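PDB 2DVZ: putative exported protein from Bordetella pertussis, which probably serves as a periplasmic solute receptor that binds glutamate for uptake into the cell. Local coordinates for residues Gln46-Pro51 against Arg260-Val265; Pro180-Ala185 against Pro198-Gln203; Ala37-Gln42 against Ile273-Asp278. All blocks are in the same frame, centred on the assembly; numbering follows the deposited sequence.

How the interactions relate
Helix 32-48 comes first in the chain. It supplies 37-42 to interaction 3 and ends in 46-51, the first half of interaction 1. The chain then runs through much of the fold before interaction 2, which closes a short loop of its own: helix 178-187, strand 192-196, helix 197-205. Helix 253-267 returns to close interaction 1, and helix 270-279 follows to close interaction 3. The loops are nested, 2 inside 1 and 1 inside 3. Interactions 1 and 3 tie two late helices to one early helix. Interaction 2 lies beside the glutamate pocket, and its M201 packs against D278 of interaction 3.

Interaction 1 (Gln46-Pro51 against Arg260-Val265); sequences QELGQP and RDAAVV
E47 and L48, from the last turn of helix 32-48, meet A262 and V265 of helix 253-267. L48 and CG of E47 touch the A262 methyl, while the E47 carboxylate lies against the V265 methyls. E47 and A262 bring the backbones closest, with 5.9 Å between their CA atoms. No hydrogen bond links the two segments.

The E47 side chain leaves its helix toward the other one, with CG anti to the backbone N (chi1 178°). Its CG lies 3.8 Å from the CB of A262. The chain then bends at chi2 (63°). This bend carries the carboxylate past A262 to V265, three residues further along the helix. The two side chains cross there at about a right angle. OE1 of E47 is 3.7 Å from CG1 of V265, and OE2 of E47 is 4.0 Å from CG2 of V265. Each oxygen thus has one methyl beside it. E47 is exposed, so water can probably solvate the charge.

Helix 32-48 joins strands 21-25 and 52-56, which both lie in one sheet and pair in parallel, making it the crossover helix of a beta-alpha-beta unit. The contact sits at the C-terminal end of that helix. G49 follows it with a positive phi, and P51 then pairs its backbone with I21.

In L48, CG sits beside the backbone N and opposite the carbonyl carbon (chi1 -71°), which sets the fork over the A262 methyl. CG of L48 is 3.6 Å from the CB of A262. CD2 of L48 is 3.7 Å from the same methyl, and CD1 of L48 is 4.0 Å from it. L48 packs on P17 as well. A263 points away from 46-51, and touches M44 earlier on helix 32-48 and T110 and F112 of strand 106-121.

Interaction 2 (Pro180-Ala185 against Pro198-Gln203); sequences PAVADA and PSSMPQ
V182 of helix 178-187 is the residue of 180-185 that meets 198-203. S199, S200 and Q203 receive it. The short helical segments run in nearly the same direction, 30° apart, with 10.0 Å between their axes.

CB of V182 heads toward the second helix and splits into two methyls with different neighbours. At a chi1 of 164°, CG1 lies across CB from the backbone N, on the Q203 side. It is 3.5 Å from CG of Q203, whose chain bends at chi2 (-55°) beyond that atom. CG1 of V182 also rests 3.8 Å from the backbone O of S199. The other branch, CG2 of V182, comes 3.6 Å from OG of S200 and 3.9 Å from the same O of S199. So the S199 carbonyl oxygen has a methyl of each branch against it. CG2 of V182 also lies 4.2 Å from CB of S199. The valine packs on I193 and D195 of strand 192-196 as well.

The hydroxyls of the buried serines are satisfied elsewhere. Both S199 OG and S200 OG hydrogen-bond to OD2 of D195, and S199 OG also to S32 OG.

Strands 171-174 and 192-196 both pair in parallel with 145-148, and helix 178-187 connects them in a beta-alpha-beta crossover. Helix 197-205 follows directly. S178, which begins the first helix, and N196, just before the second, bind L-glutamate. The side chain of S199 is about 6 Å from the bound glutamic acid. The contact is consistent with a second layer behind the solute pocket of a periplasmic binding protein.

Interaction 3 (Ala37-Gln42 against Ile273-Asp278); sequences ARLVTQ and IKALDD
L39 of helix 32-48 extends its branched end to A275 and L276 of helix 270-279. With chi1 at 172° the two methyls are held out beyond CB, within reach of A275. The nearest backbones, at L39 and A275, still have CA atoms 8.1 Å apart.

Along helix 270-279, K274 reaches one turn ahead. NZ of K274 meets the syn lone pair of OD2 of D278, 3.0 Å away, in a salt bridge within the segment. A275 comes next, with its methyl aimed at L39. CB of A275 lies 3.6 Å from CD2 of L39 and 3.8 Å from CD1 of L39, so it sits against both branches of the leucine.

The contact joins the crossover helix between parallel strands 21-25 and 52-56 to helix 270-279, the second of two consecutive late helices.

L276 crosses L39 at a slant. CG of L276 is 4.1 Å and CD2 of L276 4.0 Å from the same CD2 of L39. L276 is buried and also packs on A113 of strand 106-121 and L267 of helix 253-267. V40, next to L39, touches L267 too, and F112.

Interaction 1 (Gln46-Pro51 against Arg260-Val265)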
ATOM      1  N   GLN A  46       4.485  13.999 -18.539  1.00 24.99           N
ATOM      2  CA  GLN A  46       4.894  15.338 -18.977  1.00 24.96           C
ATOM      3  C   GLN A  46       6.399  15.370 -19.288  1.00 23.88           C
ATOM      4  O   GLN A  46       6.826  15.918 -20.302  1.00 24.19           O
ATOM      5  CB  GLN A  46       4.507  16.368 -17.899  1.00 25.09           C
ATOM      6  CG  GLN A  46       5.092  17.782 -18.142  1.00 26.42           C
ATOM      7  CD  GLN A  46       4.856  18.771 -16.989  1.00 26.75           C
ATOM      8  OE1 GLN A  46       5.691  19.652 -16.744  1.00 29.95           O
ATOM      9  NE2 GLN A  46       3.730  18.632 -16.284  1.00 26.94           N
ATOM     10  N   GLU A  47       7.191  14.736 -18.435  1.00 23.21           N
ATOM     11  CA  GLU A  47       8.647  14.655 -18.611  1.00 23.01           C
ATOM     12  C   GLU A  47       9.056  13.752 -19.760  1.00 22.90           C
ATOM     13  O   GLU A  47       9.948  14.102 -20.528  1.00 22.99           O
ATOM     14  CB  GLU A  47       9.325  14.180 -17.308  1.00 22.87           C
ATOM     15  CG  GLU A  47      10.848  13.992 -17.353  1.00 22.94           C
ATOM     16  CD  GLU A  47      11.659  15.300 -17.625  1.00 23.90           C
ATOM     17  OE1 GLU A  47      11.105  16.417 -17.496  1.00 21.72           O
ATOM     18  OE2 GLU A  47      12.875  15.184 -17.942  1.00 23.68           O
ATOM     19  N   LEU A  48       8.406  12.584 -19.858  1.00 22.18           N
ATOM     20  CA  LEU A  48       8.750  11.556 -20.844  1.00 21.30           C
ATOM     21  C   LEU A  48       8.271  11.880 -22.272  1.00 21.09           C
ATOM     22  O   LEU A  48       8.792  11.327 -23.241  1.00 21.73           O
ATOM     23  CB  LEU A  48       8.269  10.159 -20.395  1.00 20.80           C
ATOM     24  CG  LEU A  48       9.003   9.497 -19.209  1.00 18.81           C
ATOM     25  CD1 LEU A  48       8.235   8.273 -18.621  1.00 17.24           C
ATOM     26  CD2 LEU A  48      10.408   9.138 -19.598  1.00 17.30           C
ATOM     27  N   GLY A  49       7.297  12.771 -22.389  1.00 20.74           N
ATOM     28  CA  GLY A  49       6.729  13.151 -23.684  1.00 20.89           C
ATOM     29  C   GLY A  49       5.899  12.042 -24.328  1.00 20.79           C
ATOM     30  O   GLY A  49       5.676  12.065 -25.553  1.00 20.43           O
ATOM     31  N   GLN A  50       5.444  11.088 -23.490  1.00 19.47           N
ATOM     32  CA  GLN A  50       4.490  10.052 -23.866  1.00 18.74           C
ATOM     33  C   GLN A  50       3.446   9.855 -22.778  1.00 19.08           C
ATOM     34  O   GLN A  50       3.752   9.965 -21.602  1.00 18.64           O
ATOM     35  CB  GLN A  50       5.179   8.706 -24.165  1.00 17.85           C
ATOM     36  CG  GLN A  50       6.099   8.695 -25.369  1.00 15.67           C
ATOM     37  CD  GLN A  50       5.436   9.046 -26.690  1.00 15.25           C
ATOM     38  OE1 GLN A  50       4.234   8.833 -26.893  1.00 16.58           O
ATOM     39  NE2 GLN A  50       6.224   9.585 -27.608  1.00 14.25           N
ATOM     40  N   PRO A  51       2.192   9.564 -23.167  1.00 19.82           N
ATOM     41  CA  PRO A  51       1.246   9.174 -22.103  1.00 20.14           C
ATOM     42  C   PRO A  51       1.639   7.896 -21.344  1.00 19.78           C
ATOM     43  O   PRO A  51       2.216   6.969 -21.918  1.00 19.58           O
ATOM     44  CB  PRO A  51      -0.072   8.942 -22.855  1.00 20.11           C
ATOM     45  CG  PRO A  51       0.369   8.700 -24.306  1.00 20.36           C
ATOM     46  CD  PRO A  51       1.551   9.590 -24.499  1.00 19.55           C
ATOM     47  N   ARG A 260      13.436   6.100 -14.395  1.00 14.77           N
ATOM     48  CA  ARG A 260      13.839   6.521 -13.077  1.00 16.00           C
ATOM     49  C   ARG A 260      14.130   8.008 -13.072  1.00 16.79           C
ATOM     50  O   ARG A 260      13.732   8.727 -12.140  1.00 17.21           O
ATOM     51  CB  ARG A 260      15.076   5.763 -12.585  1.00 16.65           C
ATOM     52  CG  ARG A 260      15.210   5.881 -11.083  1.00 16.97           C
ATOM     53  CD  ARG A 260      16.609   6.051 -10.677  1.00 19.23           C
ATOM     54  NE  ARG A 260      16.675   6.691  -9.364  1.00 20.92           N
ATOM     55  CZ  ARG A 260      17.719   7.357  -8.897  1.00 19.10           C
ATOM     56  NH1 ARG A 260      18.792   7.479  -9.640  1.00 19.29           N
ATOM     57  NH2 ARG A 260      17.679   7.897  -7.695  1.00 18.21           N
ATOM     58  N   ASP A 261      14.813   8.471 -14.110  1.00 16.82           N
ATOM     59  CA  ASP A 261      15.066   9.896 -14.248  1.00 17.67           C
ATOM     60  C   ASP A 261      13.797  10.741 -14.271  1.00 17.72           C
ATOM     61  O   ASP A 261      13.737  11.818 -13.637  1.00 17.59           O
ATOM     62  CB  ASP A 261      15.873  10.142 -15.513  1.00 17.72           C
ATOM     63  CG  ASP A 261      17.300   9.854 -15.317  1.00 20.21           C
ATOM     64  OD1 ASP A 261      17.730   9.739 -14.148  1.00 22.73           O
ATOM     65  OD2 ASP A 261      18.008   9.735 -16.319  1.00 24.14           O
ATOM     66  N   ALA A 262      12.798  10.266 -15.020  1.00 17.21           N
ATOM     67  CA  ALA A 262      11.520  10.948 -15.076  1.00 17.26           C
ATOM     68  C   ALA A 262      10.788  10.909 -13.735  1.00 17.24           C
ATOM     69  O   ALA A 262      10.049  11.852 -13.429  1.00 17.83           O
ATOM     70  CB  ALA A 262      10.647  10.380 -16.169  1.00 16.66           C
ATOM     71  N   ALA A 263      10.950   9.810 -12.983  1.00 16.62           N
ATOM     72  CA  ALA A 263      10.395   9.670 -11.622  1.00 16.93           C
ATOM     73  C   ALA A 263      11.031  10.701 -10.698  1.00 17.16           C
ATOM     74  O   ALA A 263      10.324  11.411  -9.957  1.00 16.94           O
ATOM     75  CB  ALA A 263      10.609   8.236 -11.058  1.00 15.51           C
ATOM     76  N   VAL A 264      12.360  10.803 -10.780  1.00 17.72           N
ATOM     77  CA  VAL A 264      13.125  11.748  -9.975  1.00 18.90           C
ATOM     78  C   VAL A 264      12.691  13.190 -10.301  1.00 19.24           C
ATOM     79  O   VAL A 264      12.473  13.994  -9.386  1.00 20.52           O
ATOM     80  CB  VAL A 264      14.688  11.536 -10.096  1.00 19.43           C
ATOM     81  CG1 VAL A 264      15.486  12.785  -9.629  1.00 18.48           C
ATOM     82  CG2 VAL A 264      15.116  10.310  -9.325  1.00 18.27           C
ATOM     83  N   VAL A 265      12.493  13.508 -11.568  1.00 18.48           N
ATOM     84  CA  VAL A 265      12.001  14.840 -11.902  1.00 17.90           C
ATOM     85  C   VAL A 265      10.618  15.080 -11.306  1.00 18.19           C
ATOM     86  O   VAL A 265      10.373  16.138 -10.697  1.00 18.09           O
ATOM     87  CB  VAL A 265      11.974  15.122 -13.458  1.00 17.68           C
ATOM     88  CG1 VAL A 265      11.103  16.339 -13.768  1.00 15.82           C
ATOM     89  CG2 VAL A 265      13.384  15.303 -14.003  1.00 16.84           C
TER

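Interaction 2 (Pro180-Ala185 against Pro198-Gln203)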
ATOM      1  N   PRO A 180     -13.211   0.326  -2.218  1.00 12.36           N
ATOM      2  CA  PRO A 180     -14.487  -0.110  -1.664  1.00 12.58           C
ATOM      3  C   PRO A 180     -14.514  -0.280  -0.143  1.00 13.15           C
ATOM      4  O   PRO A 180     -15.600  -0.163   0.455  1.00 13.11           O
ATOM      5  CB  PRO A 180     -14.763  -1.438  -2.396  1.00 12.25           C
ATOM      6  CG  PRO A 180     -13.953  -1.309  -3.685  1.00 11.95           C
ATOM      7  CD  PRO A 180     -12.709  -0.619  -3.237  1.00 12.21           C
ATOM      8  N   ALA A 181     -13.356  -0.561   0.474  1.00 12.96           N
ATOM      9  CA  ALA A 181     -13.312  -0.701   1.917  1.00 13.36           C
ATOM     10  C   ALA A 181     -13.579   0.639   2.607  1.00 13.72           C
ATOM     11  O   ALA A 181     -14.352   0.709   3.554  1.00 13.76           O
ATOM     12  CB  ALA A 181     -11.980  -1.327   2.375  1.00 12.91           C
ATOM     13  N   VAL A 182     -12.949   1.707   2.120  1.00 14.59           N
ATOM     14  CA  VAL A 182     -13.096   3.035   2.704  1.00 14.59           C
ATOM     15  C   VAL A 182     -14.570   3.457   2.680  1.00 16.17           C
ATOM     16  O   VAL A 182     -15.103   4.001   3.673  1.00 17.13           O
ATOM     17  CB  VAL A 182     -12.130   4.082   2.018  1.00 14.83           C
ATOM     18  CG1 VAL A 182     -12.548   5.538   2.324  1.00 14.22           C
ATOM     19  CG2 VAL A 182     -10.657   3.835   2.406  1.00 12.79           C
ATOM     20  N   ALA A 183     -15.246   3.181   1.566  1.00 16.55           N
ATOM     21  CA  ALA A 183     -16.666   3.505   1.440  1.00 16.26           C
ATOM     22  C   ALA A 183     -17.576   2.669   2.387  1.00 16.69           C
ATOM     23  O   ALA A 183     -18.566   3.186   2.922  1.00 16.79           O
ATOM     24  CB  ALA A 183     -17.114   3.387  -0.011  1.00 16.26           C
ATOM     25  N   ASP A 184     -17.267   1.391   2.595  1.00 16.19           N
ATOM     26  CA  ASP A 184     -18.016   0.628   3.598  1.00 16.13           C
ATOM     27  C   ASP A 184     -17.766   1.062   5.041  1.00 15.70           C
ATOM     28  O   ASP A 184     -18.696   1.110   5.829  1.00 15.36           O
ATOM     29  CB  ASP A 184     -17.820  -0.871   3.420  1.00 16.29           C
ATOM     30  CG  ASP A 184     -18.802  -1.456   2.422  1.00 18.06           C
ATOM     31  OD1 ASP A 184     -19.396  -0.664   1.647  1.00 18.91           O
ATOM     32  OD2 ASP A 184     -18.978  -2.698   2.404  1.00 20.29           O
ATOM     33  N   ALA A 185     -16.516   1.391   5.368  1.00 15.71           N
ATOM     34  CA  ALA A 185     -16.171   1.931   6.675  1.00 15.97           C
ATOM     35  C   ALA A 185     -16.817   3.309   6.901  1.00 16.48           C
ATOM     36  O   ALA A 185     -17.324   3.598   8.016  1.00 16.75           O
ATOM     37  CB  ALA A 185     -14.680   2.000   6.839  1.00 16.13           C
ATOM     38  N   PRO A 198      -3.116   7.366   2.428  1.00 10.13           N
ATOM     39  CA  PRO A 198      -3.688   8.211   1.361  1.00  9.96           C
ATOM     40  C   PRO A 198      -5.178   8.046   0.979  1.00 10.68           C
ATOM     41  O   PRO A 198      -5.815   9.061   0.677  1.00 11.13           O
ATOM     42  CB  PRO A 198      -2.758   7.957   0.166  1.00  8.41           C
ATOM     43  CG  PRO A 198      -1.465   7.626   0.827  1.00  8.80           C
ATOM     44  CD  PRO A 198      -1.797   6.834   2.026  1.00  9.54           C
ATOM     45  N   SER A 199      -5.712   6.819   0.939  1.00 11.83           N
ATOM     46  CA  SER A 199      -7.126   6.604   0.552  1.00 13.07           C
ATOM     47  C   SER A 199      -8.116   6.942   1.670  1.00 13.91           C
ATOM     48  O   SER A 199      -9.270   7.310   1.403  1.00 15.16           O
ATOM     49  CB  SER A 199      -7.395   5.167   0.043  1.00 12.81           C
ATOM     50  OG  SER A 199      -6.615   4.220   0.740  1.00 13.19           O
ATOM     51  N   SER A 200      -7.676   6.798   2.918  1.00 13.93           N
ATOM     52  CA  SER A 200      -8.504   7.143   4.041  1.00 13.55           C
ATOM     53  C   SER A 200      -8.357   8.620   4.376  1.00 13.42           C
ATOM     54  O   SER A 200      -9.239   9.189   4.983  1.00 12.49           O
ATOM     55  CB  SER A 200      -8.121   6.269   5.248  1.00 13.72           C
ATOM     56  OG  SER A 200      -8.595   4.925   5.085  1.00 14.79           O
HETATM   57  N   MSE A 201      -7.239   9.234   3.996  1.00 14.38           N
HETATM   58  CA  MSE A 201      -6.964  10.644   4.336  1.00 15.61           C
HETATM   59  C   MSE A 201      -8.086  11.657   4.095  1.00 16.46           C
HETATM   60  O   MSE A 201      -8.372  12.418   5.018  1.00 16.98           O
HETATM   61  CB  MSE A 201      -5.625  11.167   3.770  1.00 15.68           C
HETATM   62  CG  MSE A 201      -5.279  12.593   4.262  1.00 17.61           C
HETATM   63 SE   MSE A 201      -4.933  12.644   6.256  1.00 25.70          SE
HETATM   64  CE  MSE A 201      -3.012  12.248   6.263  1.00 21.84           C
ATOM     65  N   PRO A 202      -8.707  11.696   2.879  1.00 16.80           N
ATOM     66  CA  PRO A 202      -9.847  12.626   2.651  1.00 17.39           C
ATOM     67  C   PRO A 202     -11.022  12.455   3.609  1.00 17.66           C
ATOM     68  O   PRO A 202     -11.628  13.460   4.014  1.00 17.58           O
ATOM     69  CB  PRO A 202     -10.296  12.305   1.210  1.00 17.34           C
ATOM     70  CG  PRO A 202      -9.045  11.751   0.553  1.00 17.34           C
ATOM     71  CD  PRO A 202      -8.378  10.945   1.647  1.00 17.00           C
ATOM     72  N   GLN A 203     -11.347  11.201   3.944  1.00 17.53           N
ATOM     73  CA  GLN A 203     -12.456  10.911   4.845  1.00 18.40           C
ATOM     74  C   GLN A 203     -12.142  11.263   6.279  1.00 17.64           C
ATOM     75  O   GLN A 203     -13.033  11.576   7.058  1.00 18.35           O
ATOM     76  CB  GLN A 203     -12.865   9.438   4.802  1.00 18.76           C
ATOM     77  CG  GLN A 203     -13.080   8.865   3.405  1.00 22.16           C
ATOM     78  CD  GLN A 203     -14.076   9.640   2.563  1.00 25.32           C
ATOM     79  OE1 GLN A 203     -15.072  10.201   3.069  1.00 25.92           O
ATOM     80  NE2 GLN A 203     -13.810   9.676   1.242  1.00 27.31           N
TER

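Interaction 3 (Ala37-Gln42 against Ile273-Asp278)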
ATOM      1  N   ALA A  37      -0.048   6.201  -7.966  1.00 13.23           N
ATOM      2  CA  ALA A  37       0.187   5.847  -9.365  1.00 14.01           C
ATOM      3  C   ALA A  37      -0.209   7.002 -10.282  1.00 14.09           C
ATOM      4  O   ALA A  37       0.600   7.458 -11.085  1.00 14.83           O
ATOM      5  CB  ALA A  37      -0.589   4.555  -9.745  1.00 13.73           C
ATOM      6  N   ARG A  38      -1.422   7.529 -10.113  1.00 14.20           N
ATOM      7  CA  ARG A  38      -1.920   8.572 -11.032  1.00 14.53           C
ATOM      8  C   ARG A  38      -1.193   9.891 -10.817  1.00 14.54           C
ATOM      9  O   ARG A  38      -0.832  10.566 -11.783  1.00 14.25           O
ATOM     10  CB  ARG A  38      -3.438   8.732 -10.937  1.00 14.20           C
ATOM     11  CG  ARG A  38      -4.180   7.439 -11.189  1.00 15.18           C
ATOM     12  CD  ARG A  38      -5.693   7.597 -11.363  1.00 15.04           C
ATOM     13  NE  ARG A  38      -6.277   6.307 -11.777  1.00 16.15           N
ATOM     14  CZ  ARG A  38      -6.682   6.025 -13.024  1.00 15.38           C
ATOM     15  NH1 ARG A  38      -6.577   6.960 -13.984  1.00 11.81           N
ATOM     16  NH2 ARG A  38      -7.176   4.803 -13.307  1.00 13.55           N
ATOM     17  N   LEU A  39      -0.923  10.225  -9.552  1.00 14.58           N
ATOM     18  CA  LEU A  39      -0.210  11.459  -9.246  1.00 14.58           C
ATOM     19  C   LEU A  39       1.168  11.465  -9.879  1.00 14.38           C
ATOM     20  O   LEU A  39       1.524  12.429 -10.571  1.00 13.75           O
ATOM     21  CB  LEU A  39      -0.096  11.687  -7.720  1.00 15.27           C
ATOM     22  CG  LEU A  39       0.787  12.842  -7.210  1.00 14.14           C
ATOM     23  CD1 LEU A  39       0.098  14.121  -7.472  1.00 12.27           C
ATOM     24  CD2 LEU A  39       1.103  12.683  -5.701  1.00 14.66           C
ATOM     25  N   VAL A  40       1.951  10.415  -9.606  1.00 14.45           N
ATOM     26  CA  VAL A  40       3.338  10.372 -10.080  1.00 13.91           C
ATOM     27  C   VAL A  40       3.505  10.132 -11.596  1.00 14.58           C
ATOM     28  O   VAL A  40       4.277  10.853 -12.228  1.00 14.37           O
ATOM     29  CB  VAL A  40       4.230   9.432  -9.254  1.00 13.86           C
ATOM     30  CG1 VAL A  40       5.663   9.512  -9.767  1.00 10.54           C
ATOM     31  CG2 VAL A  40       4.128   9.774  -7.717  1.00 12.28           C
ATOM     32  N   THR A  41       2.769   9.181 -12.180  1.00 15.27           N
ATOM     33  CA  THR A  41       2.849   8.918 -13.636  1.00 16.10           C
ATOM     34  C   THR A  41       2.316  10.085 -14.494  1.00 17.84           C
ATOM     35  O   THR A  41       2.830  10.351 -15.578  1.00 18.50           O
ATOM     36  CB  THR A  41       2.162   7.550 -14.054  1.00 16.02           C
ATOM     37  OG1 THR A  41       0.743   7.561 -13.794  1.00 13.18           O
ATOM     38  CG2 THR A  41       2.808   6.347 -13.352  1.00 15.28           C
ATOM     39  N   GLN A  42       1.286  10.782 -14.017  1.00 19.92           N
ATOM     40  CA  GLN A  42       0.824  12.027 -14.668  1.00 22.03           C
ATOM     41  C   GLN A  42       1.933  13.026 -14.921  1.00 21.69           C
ATOM     42  O   GLN A  42       2.007  13.611 -16.000  1.00 22.40           O
ATOM     43  CB  GLN A  42      -0.241  12.733 -13.826  1.00 23.08           C
ATOM     44  CG  GLN A  42      -1.634  12.169 -14.041  1.00 29.10           C
ATOM     45  CD  GLN A  42      -2.064  12.342 -15.473  1.00 36.13           C
ATOM     46  OE1 GLN A  42      -1.903  11.430 -16.319  1.00 39.17           O
ATOM     47  NE2 GLN A  42      -2.577  13.540 -15.783  1.00 38.58           N
ATOM     48  N   ILE A 273       5.238  16.854  -4.371  1.00 19.97           N
ATOM     49  CA  ILE A 273       5.691  16.921  -2.990  1.00 19.91           C
ATOM     50  C   ILE A 273       4.538  17.246  -2.011  1.00 20.52           C
ATOM     51  O   ILE A 273       4.343  16.508  -1.044  1.00 20.76           O
ATOM     52  CB  ILE A 273       6.861  17.903  -2.824  1.00 20.09           C
ATOM     53  CG1 ILE A 273       8.140  17.303  -3.406  1.00 20.55           C
ATOM     54  CG2 ILE A 273       7.098  18.285  -1.342  1.00 18.19           C
ATOM     55  CD1 ILE A 273       9.260  18.337  -3.525  1.00 20.93           C
ATOM     56  N   LYS A 274       3.772  18.307  -2.284  1.00 20.39           N
ATOM     57  CA  LYS A 274       2.608  18.697  -1.454  1.00 21.13           C
ATOM     58  C   LYS A 274       1.538  17.584  -1.344  1.00 20.70           C
ATOM     59  O   LYS A 274       1.120  17.202  -0.253  1.00 21.18           O
ATOM     60  CB  LYS A 274       1.971  19.990  -2.010  1.00 21.41           C
ATOM     61  CG  LYS A 274       0.845  20.516  -1.157  1.00 24.20           C
ATOM     62  CD  LYS A 274       0.446  21.921  -1.519  1.00 28.32           C
ATOM     63  CE  LYS A 274      -0.951  22.279  -0.992  1.00 30.49           C
ATOM     64  NZ  LYS A 274      -1.150  22.003   0.479  1.00 30.63           N
ATOM     65  N   ALA A 275       1.086  17.081  -2.483  1.00 20.14           N
ATOM     66  CA  ALA A 275       0.151  15.990  -2.505  1.00 19.87           C
ATOM     67  C   ALA A 275       0.616  14.790  -1.656  1.00 19.21           C
ATOM     68  O   ALA A 275      -0.175  14.259  -0.882  1.00 19.42           O
ATOM     69  CB  ALA A 275      -0.167  15.573  -3.974  1.00 20.07           C
ATOM     70  N   LEU A 276       1.882  14.386  -1.797  1.00 18.15           N
ATOM     71  CA  LEU A 276       2.468  13.278  -1.015  1.00 17.97           C
ATOM     72  C   LEU A 276       2.473  13.562   0.479  1.00 18.51           C
ATOM     73  O   LEU A 276       2.090  12.720   1.294  1.00 18.55           O
ATOM     74  CB  LEU A 276       3.900  12.976  -1.481  1.00 16.72           C
ATOM     75  CG  LEU A 276       4.039  12.309  -2.870  1.00 16.43           C
ATOM     76  CD1 LEU A 276       5.494  12.292  -3.323  1.00 15.30           C
ATOM     77  CD2 LEU A 276       3.413  10.877  -2.952  1.00 13.48           C
ATOM     78  N   ASP A 277       2.925  14.766   0.817  1.00 19.05           N
ATOM     79  CA  ASP A 277       2.877  15.280   2.167  1.00 19.65           C
ATOM     80  C   ASP A 277       1.459  15.271   2.751  1.00 18.53           C
ATOM     81  O   ASP A 277       1.241  14.744   3.859  1.00 18.51           O
ATOM     82  CB  ASP A 277       3.477  16.670   2.210  1.00 19.92           C
ATOM     83  CG  ASP A 277       3.887  17.074   3.614  1.00 24.60           C
ATOM     84  OD1 ASP A 277       4.677  16.319   4.231  1.00 28.87           O
ATOM     85  OD2 ASP A 277       3.438  18.146   4.115  1.00 28.46           O
ATOM     86  N   ASP A 278       0.509  15.831   2.010  1.00 17.67           N
ATOM     87  CA  ASP A 278      -0.873  15.929   2.481  1.00 17.71           C
ATOM     88  C   ASP A 278      -1.591  14.593   2.663  1.00 17.06           C
ATOM     89  O   ASP A 278      -2.497  14.508   3.496  1.00 17.24           O
ATOM     90  CB  ASP A 278      -1.723  16.837   1.581  1.00 18.39           C
ATOM     91  CG  ASP A 278      -1.328  18.333   1.677  1.00 20.13           C
ATOM     92  OD1 ASP A 278      -0.408  18.715   2.457  1.00 20.25           O
ATOM     93  OD2 ASP A 278      -1.972  19.116   0.956  1.00 21.59           O
TER